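Local coordinates for chromosome replication initiation inhibitor protein (Agrobacterium tumefaciens, PDB 3FD3) that probably acts as a LysR-family, DNA-binding transcription regulator, of which this chain is the C-terminal effector-binding domain, the type that usually senses a small molecule, at residues 1-13 against 29-42. Sequence-based numbering, arbitrary orientation. Where two conformers were deposited one is given.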
loop_
_atom_site.group_PDB
_atom_site.type_symbol
_atom_site.label_atom_id
_atom_site.label_comp_id
_atom_site.label_asym_id
_atom_site.label_seq_id
_atom_site.Cartn_x
_atom_site.Cartn_y
_atom_site.Cartn_z
ATOM N N ARG A 1 4.092 -27.180 -1.556
ATOM C CA ARG A 1 3.970 -26.249 -2.710
ATOM C C ARG A 1 5.316 -25.558 -2.973
ATOM O O ARG A 1 6.119 -25.390 -2.060
ATOM C CB ARG A 1 2.868 -25.203 -2.428
ATOM C CG ARG A 1 1.452 -25.788 -2.265
ATOM C CD ARG A 1 0.631 -25.003 -1.220
ATOM N NE ARG A 1 -0.786 -25.383 -1.148
ATOM C CZ ARG A 1 -1.662 -25.137 -2.117
ATOM N NH1 ARG A 1 -2.939 -25.477 -1.983
ATOM N NH2 ARG A 1 -1.257 -24.531 -3.228
ATOM N N VAL A 2 5.559 -25.168 -4.219
ATOM C CA VAL A 2 6.742 -24.377 -4.573
ATOM C C VAL A 2 6.381 -22.888 -4.455
ATOM O O VAL A 2 5.323 -22.469 -4.930
ATOM C CB VAL A 2 7.220 -24.711 -5.990
ATOM C CG1 VAL A 2 8.299 -23.740 -6.452
ATOM C CG2 VAL A 2 7.726 -26.199 -6.032
ATOM N N THR A 3 7.253 -22.103 -3.839
ATOM C CA THR A 3 7.040 -20.661 -3.743
ATOM C C THR A 3 7.871 -19.905 -4.780
ATOM O O THR A 3 9.082 -20.119 -4.864
ATOM C CB THR A 3 7.369 -20.142 -2.356
ATOM O OG1 THR A 3 6.484 -20.767 -1.416
ATOM C CG2 THR A 3 7.201 -18.601 -2.292
ATOM N N LEU A 4 7.203 -19.046 -5.557
ATOM C CA LEU A 4 7.817 -18.234 -6.603
ATOM C C LEU A 4 8.064 -16.832 -6.091
ATOM O O LEU A 4 7.113 -16.144 -5.698
ATOM C CB LEU A 4 6.890 -18.147 -7.820
ATOM C CG LEU A 4 6.451 -19.460 -8.459
ATOM C CD1 LEU A 4 5.621 -19.173 -9.685
ATOM C CD2 LEU A 4 7.709 -20.288 -8.807
ATOM N N ASN A 5 9.325 -16.414 -6.096
ATOM C CA ASN A 5 9.695 -15.022 -5.752
ATOM C C ASN A 5 9.566 -14.087 -6.969
ATOM O O ASN A 5 10.286 -14.256 -7.977
ATOM C CB ASN A 5 11.142 -14.985 -5.242
ATOM C CG ASN A 5 11.363 -15.842 -4.007
ATOM O OD1 ASN A 5 10.452 -16.082 -3.220
ATOM N ND2 ASN A 5 12.591 -16.336 -3.845
ATOM N N ILE A 6 8.684 -13.097 -6.871
ATOM C CA ILE A 6 8.362 -12.181 -7.955
ATOM C C ILE A 6 8.394 -10.755 -7.399
ATOM O O ILE A 6 7.993 -10.520 -6.266
ATOM C CB ILE A 6 6.961 -12.469 -8.523
ATOM C CG1 ILE A 6 6.830 -13.908 -8.997
ATOM C CG2 ILE A 6 6.595 -11.520 -9.709
ATOM C CD1 ILE A 6 5.310 -14.308 -9.088
ATOM N N ALA A 7 8.932 -9.824 -8.162
ATOM C CA ALA A 7 9.031 -8.432 -7.751
ATOM C C ALA A 7 8.060 -7.592 -8.578
ATOM O O ALA A 7 7.723 -7.923 -9.719
ATOM C CB ALA A 7 10.462 -7.895 -7.925
ATOM N N THR A 8 7.601 -6.493 -7.967
ATOM C CA THR A 8 6.753 -5.514 -8.663
ATOM C C THR A 8 7.017 -4.157 -8.040
ATOM O O THR A 8 7.431 -4.077 -6.860
ATOM C CB THR A 8 5.242 -5.837 -8.555
ATOM O OG1 THR A 8 4.498 -4.816 -9.243
ATOM C CG2 THR A 8 4.761 -5.908 -7.100
ATOM N N ASN A 9 6.792 -3.109 -8.830
ATOM C CA ASN A 9 6.721 -1.768 -8.299
ATOM C C ASN A 9 5.412 -1.598 -7.534
ATOM O O ASN A 9 4.427 -2.289 -7.805
ATOM C CB ASN A 9 6.870 -0.699 -9.416
ATOM C CG ASN A 9 5.783 -0.807 -10.545
ATOM O OD1 ASN A 9 5.321 -1.878 -10.893
ATOM N ND2 ASN A 9 5.484 0.313 -11.179
ATOM N N ALA A 10 5.381 -0.654 -6.596
ATOM C CA ALA A 10 4.170 -0.428 -5.798
ATOM C C ALA A 10 2.972 -0.053 -6.651
ATOM O O ALA A 10 1.837 -0.443 -6.366
ATOM C CB ALA A 10 4.405 0.681 -4.729
ATOM N N ASP A 11 3.201 0.776 -7.665
ATOM C CA ASP A 11 2.075 1.274 -8.464
ATOM C C ASP A 11 1.403 0.133 -9.263
ATOM O O ASP A 11 0.190 0.141 -9.420
ATOM C CB ASP A 11 2.512 2.417 -9.374
ATOM C CG ASP A 11 2.858 3.686 -8.602
ATOM O OD1 ASP A 11 2.276 3.911 -7.513
ATOM O OD2 ASP A 11 3.720 4.468 -9.077
ATOM N N SER A 12 2.163 -0.861 -9.719
ATOM C CA SER A 12 1.524 -2.046 -10.327
ATOM C C SER A 12 0.801 -2.900 -9.292
ATOM O O SER A 12 -0.302 -3.420 -9.571
ATOM C CB SER A 12 2.527 -2.882 -11.124
ATOM O OG SER A 12 2.988 -2.178 -12.265
ATOM N N LEU A 13 1.394 -3.072 -8.112
ATOM C CA LEU A 13 0.706 -3.821 -7.030
ATOM C C LEU A 13 -0.604 -3.123 -6.653
ATOM O O LEU A 13 -1.592 -3.772 -6.313
ATOM C CB LEU A 13 1.605 -3.988 -5.796
ATOM C CG LEU A 13 1.037 -4.823 -4.651
ATOM C CD1 LEU A 13 0.717 -6.227 -5.174
ATOM C CD2 LEU A 13 2.050 -4.847 -3.513
ATOM N N ASP A 29 -0.528 -24.846 -8.431
ATOM C CA ASP A 29 -0.225 -25.152 -7.045
ATOM C C ASP A 29 0.802 -24.207 -6.451
ATOM O O ASP A 29 1.130 -24.336 -5.262
ATOM C CB ASP A 29 0.271 -26.595 -6.948
ATOM C CG ASP A 29 -0.819 -27.573 -7.261
ATOM O OD1 ASP A 29 -1.981 -27.220 -6.958
ATOM O OD2 ASP A 29 -0.530 -28.669 -7.805
ATOM N N TYR A 30 1.279 -23.245 -7.243
ATOM C CA TYR A 30 2.330 -22.365 -6.780
ATOM C C TYR A 30 1.854 -21.389 -5.723
ATOM O O TYR A 30 0.702 -20.928 -5.728
ATOM C CB TYR A 30 2.909 -21.567 -7.941
ATOM C CG TYR A 30 3.705 -22.404 -8.900
ATOM C CD1 TYR A 30 5.004 -22.793 -8.585
ATOM C CD2 TYR A 30 3.192 -22.756 -10.140
ATOM C CE1 TYR A 30 5.770 -23.544 -9.473
ATOM C CE2 TYR A 30 3.965 -23.497 -11.050
ATOM C CZ TYR A 30 5.255 -23.880 -10.699
ATOM O OH TYR A 30 6.046 -24.626 -11.559
ATOM N N LEU A 31 2.764 -21.071 -4.818
ATOM C CA LEU A 31 2.599 -19.932 -3.913
ATOM C C LEU A 31 3.486 -18.818 -4.443
ATOM O O LEU A 31 4.471 -19.106 -5.130
ATOM C CB LEU A 31 3.025 -20.338 -2.500
ATOM C CG LEU A 31 2.223 -21.493 -1.874
ATOM C CD1 LEU A 31 2.891 -22.020 -0.605
ATOM C CD2 LEU A 31 0.801 -21.050 -1.611
ATOM N N VAL A 32 3.179 -17.564 -4.104
ATOM C CA VAL A 32 3.990 -16.441 -4.510
ATOM C C VAL A 32 4.512 -15.667 -3.304
ATOM O O VAL A 32 3.846 -15.561 -2.270
ATOM C CB VAL A 32 3.257 -15.515 -5.507
ATOM C CG1 VAL A 32 2.931 -16.321 -6.793
ATOM C CG2 VAL A 32 1.967 -14.851 -4.870
ATOM N N ASN A 33 5.740 -15.194 -3.442
ATOM C CA ASN A 33 6.340 -14.277 -2.489
ATOM C C ASN A 33 6.580 -12.992 -3.249
ATOM O O ASN A 33 7.461 -12.922 -4.129
ATOM C CB ASN A 33 7.625 -14.875 -1.933
ATOM C CG ASN A 33 8.351 -13.941 -0.987
ATOM O OD1 ASN A 33 7.928 -12.844 -0.727
ATOM N ND2 ASN A 33 9.456 -14.401 -0.467
ATOM N N ILE A 34 5.749 -12.000 -2.958
ATOM C CA ILE A 34 5.731 -10.742 -3.707
ATOM C C ILE A 34 6.590 -9.717 -3.028
ATOM O O ILE A 34 6.337 -9.327 -1.879
ATOM C CB ILE A 34 4.296 -10.228 -3.904
ATOM C CG1 ILE A 34 3.508 -11.249 -4.705
ATOM C CG2 ILE A 34 4.321 -8.868 -4.650
ATOM C CD1 ILE A 34 2.032 -11.001 -4.675
ATOM N N ALA A 35 7.679 -9.326 -3.697
ATOM C CA ALA A 35 8.578 -8.307 -3.171
ATOM C C ALA A 35 8.249 -6.995 -3.861
ATOM O O ALA A 35 8.139 -6.924 -5.107
ATOM C CB ALA A 35 10.067 -8.699 -3.423
ATOM N N VAL A 36 8.072 -5.940 -3.082
ATOM C CA VAL A 36 7.670 -4.670 -3.654
ATOM C C VAL A 36 8.921 -3.791 -3.686
ATOM O O VAL A 36 9.545 -3.542 -2.650
ATOM C CB VAL A 36 6.535 -4.012 -2.821
ATOM C CG1 VAL A 36 6.072 -2.672 -3.459
ATOM C CG2 VAL A 36 5.383 -4.992 -2.593
ATOM N N ASP A 37 9.308 -3.338 -4.865
ATOM C CA ASP A 37 10.552 -2.636 -5.028
ATOM C C ASP A 37 10.212 -1.218 -5.394
ATOM O O ASP A 37 9.655 -0.980 -6.465
ATOM C CB ASP A 37 11.353 -3.225 -6.175
ATOM C CG ASP A 37 12.605 -2.427 -6.470
ATOM O OD1 ASP A 37 13.188 -1.846 -5.516
ATOM O OD2 ASP A 37 12.969 -2.368 -7.655
ATOM N N ASP A 38 10.504 -0.257 -4.543
ATOM C CA ASP A 38 10.489 1.130 -5.028
ATOM C C ASP A 38 11.756 1.858 -4.624
ATOM O O ASP A 38 11.773 3.081 -4.519
ATOM C CB ASP A 38 9.219 1.862 -4.599
ATOM C CG ASP A 38 7.961 1.106 -4.997
ATOM O OD1 ASP A 38 7.671 1.006 -6.211
ATOM O OD2 ASP A 38 7.293 0.595 -4.088
ATOM N N GLN A 39 12.819 1.081 -4.419
ATOM C CA GLN A 39 14.174 1.621 -4.257
ATOM C C GLN A 39 15.084 1.223 -5.433
ATOM O O GLN A 39 16.309 1.356 -5.338
ATOM C CB GLN A 39 14.787 1.127 -2.952
ATOM C CG GLN A 39 14.058 1.608 -1.687
ATOM C CD GLN A 39 14.276 3.063 -1.414
ATOM O OE1 GLN A 39 15.172 3.688 -1.987
ATOM N NE2 GLN A 39 13.469 3.624 -0.524
ATOM N N ASP A 40 14.482 0.752 -6.531
ATOM C CA ASP A 40 15.210 0.409 -7.744
ATOM C C ASP A 40 16.254 -0.712 -7.487
ATOM O O ASP A 40 17.398 -0.627 -7.937
ATOM C CB ASP A 40 15.869 1.673 -8.317
ATOM C CG ASP A 40 16.334 1.494 -9.745
ATOM O OD1 ASP A 40 15.763 0.624 -10.451
ATOM O OD2 ASP A 40 17.289 2.211 -10.148
ATOM N N HIS A 41 15.865 -1.727 -6.717
ATOM C CA HIS A 41 16.715 -2.879 -6.461
ATOM C C HIS A 41 16.393 -4.070 -7.346
ATOM O O HIS A 41 17.081 -5.090 -7.281
ATOM C CB HIS A 41 16.612 -3.316 -5.008
ATOM C CG HIS A 41 17.180 -2.321 -4.052
ATOM N ND1 HIS A 41 18.378 -1.677 -4.281
ATOM C CD2 HIS A 41 16.710 -1.844 -2.878
ATOM C CE1 HIS A 41 18.618 -0.839 -3.287
ATOM N NE2 HIS A 41 17.618 -0.919 -2.426
ATOM N N THR A 42 15.342 -3.957 -8.162
ATOM C CA THR A 42 14.876 -5.124 -8.933
ATOM C C THR A 42 15.962 -5.735 -9.793
ATOM O O THR A 42 16.078 -6.974 -9.849
ATOM C CB THR A 42 13.658 -4.773 -9.809
ATOM O OG1 THR A 42 12.548 -4.543 -8.950
ATOM C CG2 THR A 42 13.318 -5.920 -10.793
HETATM O O HOH W 1 3.473 -25.869 -5.869
HETATM O O HOH W 2 5.615 2.328 -8.215
#
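Strands 3-8 and 31-36 run parallel, their axes 27° apart, in the register Thr3-Leu31 to Thr8-Val36, joined by seven backbone hydrogen bonds from Leu31 N to Val2 O at one end to Asp37 N to Thr8 O at the other. With helix 17-26 between them they form the beta-alpha-beta crossover that opens the periplasmic-binding-protein-like fold of LysR effector domains. Leu4, Ile6, Val32 and Ile34 share one face of the sheet; helix 17-26 covers its middle, Phe17 lying on Ile6 and Thr8, Leu18 on Ile34. Near the N-terminal end, Leu4 lays CD1 over one face of the Tyr30 ring, a CH-pi contact 4.1 Å from the centroid and displaced toward the rim, while Val2 CG1 sits at the ring edge. Ile6 CD1 reaches Val32 CG1 at 3.9 Å. Farther along, Leu13 of helix 10-13 has CG anti to its own N (chi1 -176°), which swings the branch toward strand 31-36 and presses CD2 against Val36 CG2, a tight 3.5 Å. Thr3, Asn5, Leu31 and Asn33 occupy the other face; Asn5 OD1 touches Asn33 CB at 3.3 Å, the two amide planes almost perpendicular. In the conformer given, Arg1 NH2 makes a weak hydrogen bond to Asp29 O, and NH1 bonds Arg99 O of the second subunit. That subunit also makes backbone hydrogen bonds to Val32 and Ile34, on the edge strand of this chain. Both Asp37 carboxylate oxygens accept two bonds each: OD1 takes Gln39 N, in an Asx turn, and His41 N from opposite faces, and OD2 takes Thr42 N and OG1. Asp38, in the conformer given, reaches back to the start of helix 10-13, where Ala10 N meets the syn lone pair of Asp38 OD1 at 2.9 Å, the N-H pointing almost straight at the oxygen (177°).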